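Local atomic coordinates of nicking enzyme (Staphylococcus aureus, PDB entry 4HTE), a protein that probably nicks plasmid DNA at the origin of transfer as a conjugative relaxase, here represented by its all-helical C-terminal domain. Residues 52-60 and 199-207; 218-229 and 245-255. All blocks are in the same frame, centred on the assembly; numbering follows the deposited sequence.

Contact 1: 52-60 and 199-207; sequences YDLKQKTSL and LKIDYYTNK
Tyr-203 lays its phenol ring between the two helices, and the packed part of this contact is built around it. CG of Tyr-203 stands anti to the backbone N (chi1 -176°), which carries the ring across to segment 52-60. Leu-60 comes at about a right angle and sets CD1 over one face, 4.2 Å from the centroid of the Tyr-203 ring and 18° off its normal, a CH-pi contact. On the opposite face, from its own helix, lies CG of Lys-207, over the ring centre, while CB of Gln-56 meets the ring edge in plane, 3.9 Å from Tyr-203 CE1. The other branch of Leu-60 turns to Leu-199, with CD2 4.2 Å from Leu-199 CB. Helices 41-58 and 198-227 are far apart in sequence and run nearly antiparallel here, their local axes 157° apart and 10.7 Å from each other at closest approach; within the all-helical domain this is a surface pairing of limited area. Toward the phenol end and beyond, the contact thins into polar and charged groups. Asp-53 OD2 and Lys-207 NZ make only a long salt bridge of 3.7 Å; the lysine chain, bent at chi2 and chi3 where it lies over the ring, brings NZ to this side. The aliphatic part of the exposed Lys-57 lies obliquely beside the phenol end, CG 3.6 Å from Tyr-203 OH. Farther out, Tyr-52 OH comes no nearer than 4.2 Å to Asn-206 OD1.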
loop_
_atom_site.group_PDB
_atom_site.type_symbol
_atom_site.label_atom_id
_atom_site.label_comp_id
_atom_site.label_asym_id
_atom_site.label_seq_id
_atom_site.Cartn_x
_atom_site.Cartn_y
_atom_site.Cartn_z
ATOM N N TYR A 52 -14.122 -9.317 2.371
ATOM C CA TYR A 52 -14.885 -8.118 2.681
ATOM C C TYR A 52 -15.277 -7.430 1.383
ATOM O O TYR A 52 -16.448 -7.129 1.152
ATOM C CB TYR A 52 -14.056 -7.170 3.546
ATOM C CG TYR A 52 -14.770 -5.887 3.904
ATOM C CD1 TYR A 52 -15.304 -5.697 5.172
ATOM C CD2 TYR A 52 -14.914 -4.866 2.973
ATOM C CE1 TYR A 52 -15.958 -4.523 5.504
ATOM C CE2 TYR A 52 -15.565 -3.691 3.295
ATOM C CZ TYR A 52 -16.087 -3.524 4.560
ATOM O OH TYR A 52 -16.737 -2.354 4.883
ATOM N N ASP A 53 -14.282 -7.188 0.535
ATOM C CA ASP A 53 -14.508 -6.570 -0.765
ATOM C C ASP A 53 -15.474 -7.389 -1.615
ATOM O O ASP A 53 -16.201 -6.842 -2.445
ATOM C CB ASP A 53 -13.182 -6.417 -1.509
ATOM C CG ASP A 53 -13.372 -6.002 -2.953
ATOM O OD1 ASP A 53 -13.656 -6.884 -3.792
ATOM O OD2 ASP A 53 -13.235 -4.796 -3.249
ATOM N N LEU A 54 -15.477 -8.701 -1.410
ATOM C CA LEU A 54 -16.334 -9.594 -2.180
ATOM C C LEU A 54 -17.804 -9.421 -1.804
ATOM O O LEU A 54 -18.660 -9.267 -2.677
ATOM C CB LEU A 54 -15.914 -11.052 -1.967
ATOM C CG LEU A 54 -15.649 -11.863 -3.237
ATOM C CD1 LEU A 54 -16.876 -11.873 -4.137
ATOM C CD2 LEU A 54 -14.433 -11.321 -3.980
ATOM N N LYS A 55 -18.088 -9.447 -0.505
ATOM C CA LYS A 55 -19.458 -9.357 -0.008
ATOM C C LYS A 55 -20.185 -8.158 -0.601
ATOM O O LYS A 55 -21.397 -8.195 -0.813
ATOM C CB LYS A 55 -19.467 -9.257 1.521
ATOM N N GLN A 56 -19.438 -7.095 -0.871
ATOM C CA GLN A 56 -20.035 -5.871 -1.380
ATOM C C GLN A 56 -20.492 -6.030 -2.825
ATOM O O GLN A 56 -21.559 -5.549 -3.200
ATOM C CB GLN A 56 -19.046 -4.716 -1.258
ATOM C CG GLN A 56 -18.712 -4.365 0.178
ATOM C CD GLN A 56 -17.688 -3.256 0.279
ATOM O OE1 GLN A 56 -16.900 -3.036 -0.643
ATOM N NE2 GLN A 56 -17.699 -2.541 1.399
ATOM N N LYS A 57 -19.688 -6.709 -3.635
ATOM C CA LYS A 57 -20.052 -6.938 -5.026
ATOM C C LYS A 57 -21.245 -7.883 -5.111
ATOM O O LYS A 57 -22.035 -7.824 -6.052
ATOM C CB LYS A 57 -18.868 -7.508 -5.805
ATOM C CG LYS A 57 -17.649 -6.602 -5.801
ATOM C CD LYS A 57 -16.630 -7.041 -6.838
ATOM C CE LYS A 57 -15.400 -6.144 -6.825
ATOM N NZ LYS A 57 -14.667 -6.172 -8.123
ATOM N N THR A 58 -21.366 -8.756 -4.116
ATOM C CA THR A 58 -22.445 -9.734 -4.073
ATOM C C THR A 58 -23.792 -9.036 -4.166
ATOM O O THR A 58 -24.635 -9.397 -4.985
ATOM C CB THR A 58 -22.367 -10.578 -2.788
ATOM O OG1 THR A 58 -21.125 -11.290 -2.755
ATOM C CG2 THR A 58 -23.408 -11.687 -2.813
ATOM N N SER A 59 -23.983 -8.033 -3.315
ATOM C CA SER A 59 -25.227 -7.276 -3.267
ATOM C C SER A 59 -25.802 -6.924 -4.640
ATOM O O SER A 59 -27.022 -6.883 -4.807
ATOM C CB SER A 59 -25.034 -5.993 -2.454
ATOM O OG SER A 59 -23.770 -5.401 -2.701
ATOM N N LEU A 60 -24.933 -6.675 -5.618
ATOM C CA LEU A 60 -25.376 -6.136 -6.907
ATOM C C LEU A 60 -26.023 -7.176 -7.836
ATOM O O LEU A 60 -27.036 -6.890 -8.475
ATOM C CB LEU A 60 -24.206 -5.456 -7.629
ATOM C CG LEU A 60 -23.354 -4.472 -6.819
ATOM C CD1 LEU A 60 -22.740 -3.422 -7.740
ATOM C CD2 LEU A 60 -24.154 -3.808 -5.709
ATOM N N LEU A 199 -28.953 -0.221 -4.717
ATOM C CA LEU A 199 -27.804 -1.032 -4.342
ATOM C C LEU A 199 -26.517 -0.466 -4.929
ATOM O O LEU A 199 -25.474 -0.473 -4.275
ATOM C CB LEU A 199 -28.002 -2.478 -4.796
ATOM C CG LEU A 199 -29.205 -3.191 -4.174
ATOM C CD1 LEU A 199 -29.268 -4.639 -4.632
ATOM C CD2 LEU A 199 -29.156 -3.111 -2.656
ATOM N N LYS A 200 -26.589 0.023 -6.161
ATOM C CA LYS A 200 -25.432 0.644 -6.790
ATOM C C LYS A 200 -25.100 1.957 -6.096
ATOM O O LYS A 200 -23.936 2.268 -5.860
ATOM C CB LYS A 200 -25.692 0.880 -8.278
ATOM C CG LYS A 200 -25.853 -0.402 -9.077
ATOM C CD LYS A 200 -26.431 -0.147 -10.462
ATOM C CE LYS A 200 -25.393 -0.345 -11.555
ATOM N NZ LYS A 200 -26.032 -0.635 -12.869
ATOM N N ILE A 201 -26.129 2.724 -5.765
ATOM C CA ILE A 201 -25.933 3.999 -5.095
ATOM C C ILE A 201 -25.177 3.785 -3.788
ATOM O O ILE A 201 -24.225 4.503 -3.489
ATOM C CB ILE A 201 -27.276 4.704 -4.823
ATOM C CG1 ILE A 201 -28.066 4.842 -6.129
ATOM C CG2 ILE A 201 -27.041 6.058 -4.173
ATOM C CD1 ILE A 201 -29.002 6.022 -6.172
ATOM N N ASP A 202 -25.593 2.784 -3.019
ATOM C CA ASP A 202 -24.942 2.477 -1.752
ATOM C C ASP A 202 -23.538 1.923 -1.971
ATOM O O ASP A 202 -22.599 2.287 -1.263
ATOM C CB ASP A 202 -25.780 1.482 -0.951
ATOM C CG ASP A 202 -27.049 2.103 -0.407
ATOM O OD1 ASP A 202 -27.018 3.301 -0.051
ATOM O OD2 ASP A 202 -28.077 1.397 -0.339
ATOM N N TYR A 203 -23.399 1.043 -2.956
ATOM C CA TYR A 203 -22.100 0.484 -3.299
ATOM C C TYR A 203 -21.083 1.610 -3.459
ATOM O O TYR A 203 -20.075 1.647 -2.758
ATOM C CB TYR A 203 -22.206 -0.339 -4.585
ATOM C CG TYR A 203 -20.928 -1.044 -4.980
ATOM C CD1 TYR A 203 -20.417 -2.082 -4.210
ATOM C CD2 TYR A 203 -20.242 -0.682 -6.131
ATOM C CE1 TYR A 203 -19.250 -2.733 -4.571
ATOM C CE2 TYR A 203 -19.075 -1.327 -6.501
ATOM C CZ TYR A 203 -18.583 -2.352 -5.719
ATOM O OH TYR A 203 -17.423 -2.996 -6.085
ATOM N N TYR A 204 -21.364 2.538 -4.368
ATOM C CA TYR A 204 -20.481 3.675 -4.603
ATOM C C TYR A 204 -20.222 4.426 -3.301
ATOM O O TYR A 204 -19.079 4.733 -2.963
ATOM C CB TYR A 204 -21.093 4.625 -5.639
ATOM C CG TYR A 204 -21.371 3.985 -6.983
ATOM C CD1 TYR A 204 -20.560 2.970 -7.477
ATOM C CD2 TYR A 204 -22.450 4.394 -7.760
ATOM C CE1 TYR A 204 -20.812 2.383 -8.703
ATOM C CE2 TYR A 204 -22.709 3.811 -8.989
ATOM C CZ TYR A 204 -21.887 2.807 -9.454
ATOM O OH TYR A 204 -22.140 2.222 -10.675
ATOM N N THR A 205 -21.291 4.717 -2.570
ATOM C CA THR A 205 -21.178 5.475 -1.336
ATOM C C THR A 205 -20.180 4.805 -0.400
ATOM O O THR A 205 -19.349 5.468 0.218
ATOM C CB THR A 205 -22.536 5.591 -0.629
ATOM O OG1 THR A 205 -23.575 5.715 -1.608
ATOM C CG2 THR A 205 -22.554 6.803 0.281
ATOM N N ASN A 206 -20.261 3.482 -0.311
ATOM C CA ASN A 206 -19.376 2.723 0.559
ATOM C C ASN A 206 -17.936 2.798 0.065
ATOM O O ASN A 206 -17.011 2.994 0.851
ATOM C CB ASN A 206 -19.831 1.266 0.640
ATOM C CG ASN A 206 -19.198 0.520 1.796
ATOM O OD1 ASN A 206 -18.269 -0.267 1.609
ATOM N ND2 ASN A 206 -19.693 0.769 3.003
ATOM N N LYS A 207 -17.756 2.652 -1.244
ATOM C CA LYS A 207 -16.428 2.724 -1.845
ATOM C C LYS A 207 -15.741 4.036 -1.490
ATOM O O LYS A 207 -14.519 4.086 -1.357
ATOM C CB LYS A 207 -16.507 2.579 -3.370
ATOM C CG LYS A 207 -17.014 1.225 -3.855
ATOM C CD LYS A 207 -16.063 0.093 -3.502
ATOM C CE LYS A 207 -15.135 -0.239 -4.653
ATOM N NZ LYS A 207 -14.275 -1.410 -4.337
#

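Contact 2: 218-229 and 245-255; sequences LEDYYDVQIKEL and IKEKQQLIDFK
Lys-248 is a knob that fits into a hole on helix 198-227 formed by Glu-219, Tyr-222, Asp-223 and Ile-226. Its chain, extended beyond CG, rests its base on Ile-226, with CB 4.0 Å from Ile-226 CD1, and sends NZ between two carboxylates. There NZ bonds to the anti lone pair of Glu-219 OE2 at 2.8 Å and to the syn lone pair of Asp-223 OD1 at 2.7 Å, a salt-bridge network that would balance the charge of this buried lysine. This single knob-into-hole fit joins two helices of the all-helical domain that cross at 49°, linked by the short helix 233-242. Beside the knob, the Tyr-222 ring is sandwiched: Leu-218 CG of its own helix lies over one face, and Ile-252 CG1 sits over the centre of the other, 3.7 Å from the centroid. Gln-249, bent at chi2, reaches the phenol end, where its NE2 gives Tyr-222 OH a weak hydrogen bond of 2.6 Å, bent to 117°; its OE1 is hydrogen-bonded by Leu-159 N and Ser-158 OG. Farther along, Leu-251 CD2 fills the hollow between Ile-226 and Leu-229, 3.5 Å from Ile-226 CG2 and 3.7 Å from Leu-229 CD1.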
loop_
_atom_site.group_PDB
_atom_site.type_symbol
_atom_site.label_atom_id
_atom_site.label_comp_id
_atom_site.label_asym_id
_atom_site.label_seq_id
_atom_site.Cartn_x
_atom_site.Cartn_y
_atom_site.Cartn_z
ATOM N N LEU A 218 -2.404 4.574 4.527
ATOM C CA LEU A 218 -1.227 5.138 3.876
ATOM C C LEU A 218 -0.404 5.966 4.854
ATOM O O LEU A 218 0.803 5.765 4.988
ATOM C CB LEU A 218 -1.649 6.018 2.696
ATOM C CG LEU A 218 -0.527 6.393 1.728
ATOM C CD1 LEU A 218 -0.184 5.202 0.844
ATOM C CD2 LEU A 218 -0.902 7.605 0.890
ATOM N N GLU A 219 -1.065 6.901 5.532
ATOM C CA GLU A 219 -0.398 7.783 6.483
ATOM C C GLU A 219 0.395 6.982 7.511
ATOM O O GLU A 219 1.537 7.316 7.820
ATOM C CB GLU A 219 -1.419 8.682 7.182
ATOM C CG GLU A 219 -0.822 9.585 8.251
ATOM C CD GLU A 219 -1.323 11.016 8.158
ATOM O OE1 GLU A 219 -2.487 11.220 7.753
ATOM O OE2 GLU A 219 -0.549 11.939 8.489
ATOM N N ASP A 220 -0.213 5.923 8.036
ATOM C CA ASP A 220 0.469 5.042 8.975
ATOM C C ASP A 220 1.624 4.331 8.276
ATOM O O ASP A 220 2.740 4.269 8.792
ATOM C CB ASP A 220 -0.508 4.011 9.545
ATOM C CG ASP A 220 -1.634 4.646 10.339
ATOM O OD1 ASP A 220 -1.411 5.721 10.935
ATOM O OD2 ASP A 220 -2.741 4.068 10.371
ATOM N N TYR A 221 1.341 3.803 7.090
ATOM C CA TYR A 221 2.324 3.072 6.300
ATOM C C TYR A 221 3.533 3.942 5.970
ATOM O O TYR A 221 4.652 3.444 5.865
ATOM C CB TYR A 221 1.667 2.570 5.015
ATOM C CG TYR A 221 2.610 1.948 4.007
ATOM C CD1 TYR A 221 3.190 0.710 4.239
ATOM C CD2 TYR A 221 2.894 2.592 2.811
ATOM C CE1 TYR A 221 4.045 0.137 3.311
ATOM C CE2 TYR A 221 3.743 2.030 1.880
ATOM C CZ TYR A 221 4.315 0.803 2.132
ATOM O OH TYR A 221 5.161 0.247 1.200
ATOM N N TYR A 222 3.302 5.239 5.803
ATOM C CA TYR A 222 4.396 6.176 5.586
ATOM C C TYR A 222 5.114 6.422 6.906
ATOM O O TYR A 222 6.331 6.264 7.001
ATOM C CB TYR A 222 3.878 7.501 5.018
ATOM C CG TYR A 222 3.533 7.474 3.539
ATOM C CD1 TYR A 222 3.590 6.296 2.803
ATOM C CD2 TYR A 222 3.164 8.640 2.876
ATOM C CE1 TYR A 222 3.276 6.279 1.451
ATOM C CE2 TYR A 222 2.850 8.632 1.527
ATOM C CZ TYR A 222 2.907 7.450 0.821
ATOM O OH TYR A 222 2.597 7.447 -0.521
ATOM N N ASP A 223 4.344 6.792 7.926
ATOM C CA ASP A 223 4.890 7.117 9.239
ATOM C C ASP A 223 5.971 6.130 9.668
ATOM O O ASP A 223 7.031 6.531 10.152
ATOM C CB ASP A 223 3.773 7.142 10.287
ATOM C CG ASP A 223 2.905 8.382 10.190
ATOM O OD1 ASP A 223 3.416 9.434 9.749
ATOM O OD2 ASP A 223 1.712 8.305 10.560
ATOM N N VAL A 224 5.698 4.841 9.490
ATOM C CA VAL A 224 6.636 3.799 9.891
ATOM C C VAL A 224 7.918 3.881 9.069
ATOM O O VAL A 224 9.015 3.693 9.595
ATOM C CB VAL A 224 6.016 2.384 9.757
ATOM C CG1 VAL A 224 5.669 2.074 8.312
ATOM C CG2 VAL A 224 6.958 1.329 10.315
ATOM N N GLN A 225 7.773 4.175 7.780
ATOM C CA GLN A 225 8.924 4.304 6.894
ATOM C C GLN A 225 9.750 5.533 7.258
ATOM O O GLN A 225 10.974 5.461 7.369
ATOM C CB GLN A 225 8.473 4.408 5.435
ATOM C CG GLN A 225 7.876 3.133 4.867
ATOM C CD GLN A 225 7.444 3.291 3.420
ATOM O OE1 GLN A 225 6.297 3.014 3.070
ATOM N NE2 GLN A 225 8.364 3.737 2.571
ATOM N N ILE A 226 9.068 6.657 7.450
ATOM C CA ILE A 226 9.734 7.931 7.687
ATOM C C ILE A 226 10.484 7.910 9.016
ATOM O O ILE A 226 11.463 8.634 9.197
ATOM C CB ILE A 226 8.729 9.104 7.663
ATOM C CG1 ILE A 226 7.993 9.138 6.319
ATOM C CG2 ILE A 226 9.443 10.429 7.910
ATOM C CD1 ILE A 226 6.996 10.265 6.180
ATOM N N LYS A 227 10.033 7.068 9.939
ATOM C CA LYS A 227 10.703 6.926 11.225
ATOM C C LYS A 227 12.148 6.472 11.030
ATOM O O LYS A 227 13.035 6.859 11.791
ATOM C CB LYS A 227 9.955 5.929 12.112
ATOM N N GLU A 228 12.379 5.657 10.004
ATOM C CA GLU A 228 13.715 5.137 9.724
ATOM C C GLU A 228 14.608 6.166 9.040
ATOM O O GLU A 228 15.806 5.939 8.877
ATOM C CB GLU A 228 13.629 3.886 8.848
ATOM C CG GLU A 228 13.034 2.685 9.554
ATOM C CD GLU A 228 12.873 1.490 8.634
ATOM O OE1 GLU A 228 12.231 1.635 7.570
ATOM O OE2 GLU A 228 13.392 0.406 8.976
ATOM N N LEU A 229 14.029 7.291 8.636
ATOM C CA LEU A 229 14.790 8.331 7.955
ATOM C C LEU A 229 15.447 9.279 8.952
ATOM O O LEU A 229 16.459 9.910 8.646
ATOM C CB LEU A 229 13.891 9.121 7.001
ATOM C CG LEU A 229 13.419 8.402 5.736
ATOM C CD1 LEU A 229 12.546 9.328 4.904
ATOM C CD2 LEU A 229 14.599 7.904 4.917
ATOM N N ILE A 245 -0.318 15.002 5.444
ATOM C CA ILE A 245 -0.072 13.801 4.646
ATOM C C ILE A 245 0.588 14.114 3.304
ATOM O O ILE A 245 1.509 13.415 2.880
ATOM C CB ILE A 245 -1.370 13.005 4.389
ATOM C CG1 ILE A 245 -1.031 11.630 3.812
ATOM C CG2 ILE A 245 -2.305 13.769 3.453
ATOM C CD1 ILE A 245 -2.236 10.761 3.543
ATOM N N LYS A 246 0.116 15.160 2.634
ATOM C CA LYS A 246 0.667 15.540 1.339
ATOM C C LYS A 246 2.166 15.789 1.460
ATOM O O LYS A 246 2.952 15.315 0.639
ATOM C CB LYS A 246 -0.032 16.790 0.800
ATOM N N GLU A 247 2.553 16.536 2.488
ATOM C CA GLU A 247 3.959 16.820 2.747
ATOM C C GLU A 247 4.743 15.529 2.965
ATOM O O GLU A 247 5.898 15.418 2.553
ATOM C CB GLU A 247 4.101 17.726 3.972
ATOM N N LYS A 248 4.111 14.558 3.619
ATOM C CA LYS A 248 4.747 13.270 3.878
ATOM C C LYS A 248 5.012 12.510 2.579
ATOM O O LYS A 248 6.063 11.890 2.418
ATOM C CB LYS A 248 3.889 12.424 4.826
ATOM C CG LYS A 248 3.885 12.918 6.264
ATOM C CD LYS A 248 2.984 12.074 7.152
ATOM C CE LYS A 248 2.921 12.625 8.568
ATOM N NZ LYS A 248 2.100 11.777 9.474
ATOM N N GLN A 249 4.059 12.563 1.651
ATOM C CA GLN A 249 4.215 11.908 0.355
ATOM C C GLN A 249 5.416 12.478 -0.388
ATOM O O GLN A 249 6.225 11.735 -0.943
ATOM C CB GLN A 249 2.958 12.095 -0.494
ATOM C CG GLN A 249 3.070 11.533 -1.905
ATOM C CD GLN A 249 2.768 10.050 -1.969
ATOM O OE1 GLN A 249 1.610 9.647 -2.065
ATOM N NE2 GLN A 249 3.809 9.227 -1.914
ATOM N N GLN A 250 5.523 13.803 -0.396
ATOM C CA GLN A 250 6.620 14.481 -1.075
ATOM C C GLN A 250 7.970 13.975 -0.578
ATOM O O GLN A 250 8.941 13.936 -1.334
ATOM C CB GLN A 250 6.524 15.993 -0.872
ATOM C CG GLN A 250 5.296 16.621 -1.504
ATOM C CD GLN A 250 5.246 18.122 -1.313
ATOM O OE1 GLN A 250 6.060 18.696 -0.587
ATOM N NE2 GLN A 250 4.286 18.767 -1.963
ATOM N N LEU A 251 8.027 13.592 0.694
ATOM C CA LEU A 251 9.250 13.036 1.259
ATOM C C LEU A 251 9.495 11.636 0.719
ATOM O O LEU A 251 10.595 11.323 0.270
ATOM C CB LEU A 251 9.177 12.994 2.787
ATOM C CG LEU A 251 10.436 12.443 3.466
ATOM C CD1 LEU A 251 11.610 13.400 3.301
ATOM C CD2 LEU A 251 10.180 12.152 4.934
ATOM N N ILE A 252 8.470 10.793 0.769
ATOM C CA ILE A 252 8.585 9.439 0.251
ATOM C C ILE A 252 9.084 9.494 -1.184
ATOM O O ILE A 252 10.058 8.833 -1.539
ATOM C CB ILE A 252 7.239 8.697 0.290
ATOM C CG1 ILE A 252 6.751 8.544 1.732
ATOM C CG2 ILE A 252 7.369 7.332 -0.364
ATOM C CD1 ILE A 252 7.706 7.790 2.633
ATOM N N ASP A 253 8.414 10.295 -2.006
ATOM C CA ASP A 253 8.828 10.483 -3.390
ATOM C C ASP A 253 10.280 10.937 -3.441
ATOM O O ASP A 253 11.073 10.431 -4.236
ATOM C CB ASP A 253 7.935 11.514 -4.080
ATOM C CG ASP A 253 6.547 10.983 -4.370
ATOM O OD1 ASP A 253 6.413 9.761 -4.596
ATOM O OD2 ASP A 253 5.591 11.789 -4.381
ATOM N N PHE A 254 10.624 11.892 -2.584
ATOM C CA PHE A 254 11.984 12.407 -2.522
ATOM C C PHE A 254 12.960 11.309 -2.102
ATOM O O PHE A 254 14.107 11.284 -2.545
ATOM C CB PHE A 254 12.064 13.584 -1.547
ATOM C CG PHE A 254 13.407 14.251 -1.515
ATOM C CD1 PHE A 254 14.406 13.780 -0.680
ATOM C CD2 PHE A 254 13.671 15.349 -2.318
ATOM C CE1 PHE A 254 15.646 14.390 -0.646
ATOM C CE2 PHE A 254 14.908 15.963 -2.289
ATOM C CZ PHE A 254 15.895 15.483 -1.452
ATOM N N LYS A 255 12.496 10.402 -1.252
ATOM C CA LYS A 255 13.333 9.317 -0.760
ATOM C C LYS A 255 13.663 8.341 -1.882
ATOM O O LYS A 255 14.821 7.966 -2.073
ATOM C CB LYS A 255 12.620 8.574 0.370
ATOM C CG LYS A 255 13.441 7.458 0.997
ATOM C CD LYS A 255 12.548 6.356 1.550
ATOM C CE LYS A 255 11.961 5.487 0.441
ATOM N NZ LYS A 255 12.991 4.620 -0.204
#

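Helix 198-227 takes part in both contacts, near its start in contact 1 and at its far end in contact 2; the centres of the two contacts lie 31 Å apart, and they do not touch. Contact 1 is a surface pairing with helix 41-58, distant in sequence; contact 2 is partly buried, nearer the centre of the chain, and joins helix 198-227 to helix 245-269, with helix 233-242 between them in the chain. The difference in burial goes with the chemistry: a long ion pair beside one tyrosine in the former, a close network and a larger buried surface with more apolar pairs in the latter. Contact 2 also ends toward the calcium region, the Lys-255 side chain lying about 9 Å from the bound ion, whereas contact 1 is remote from it.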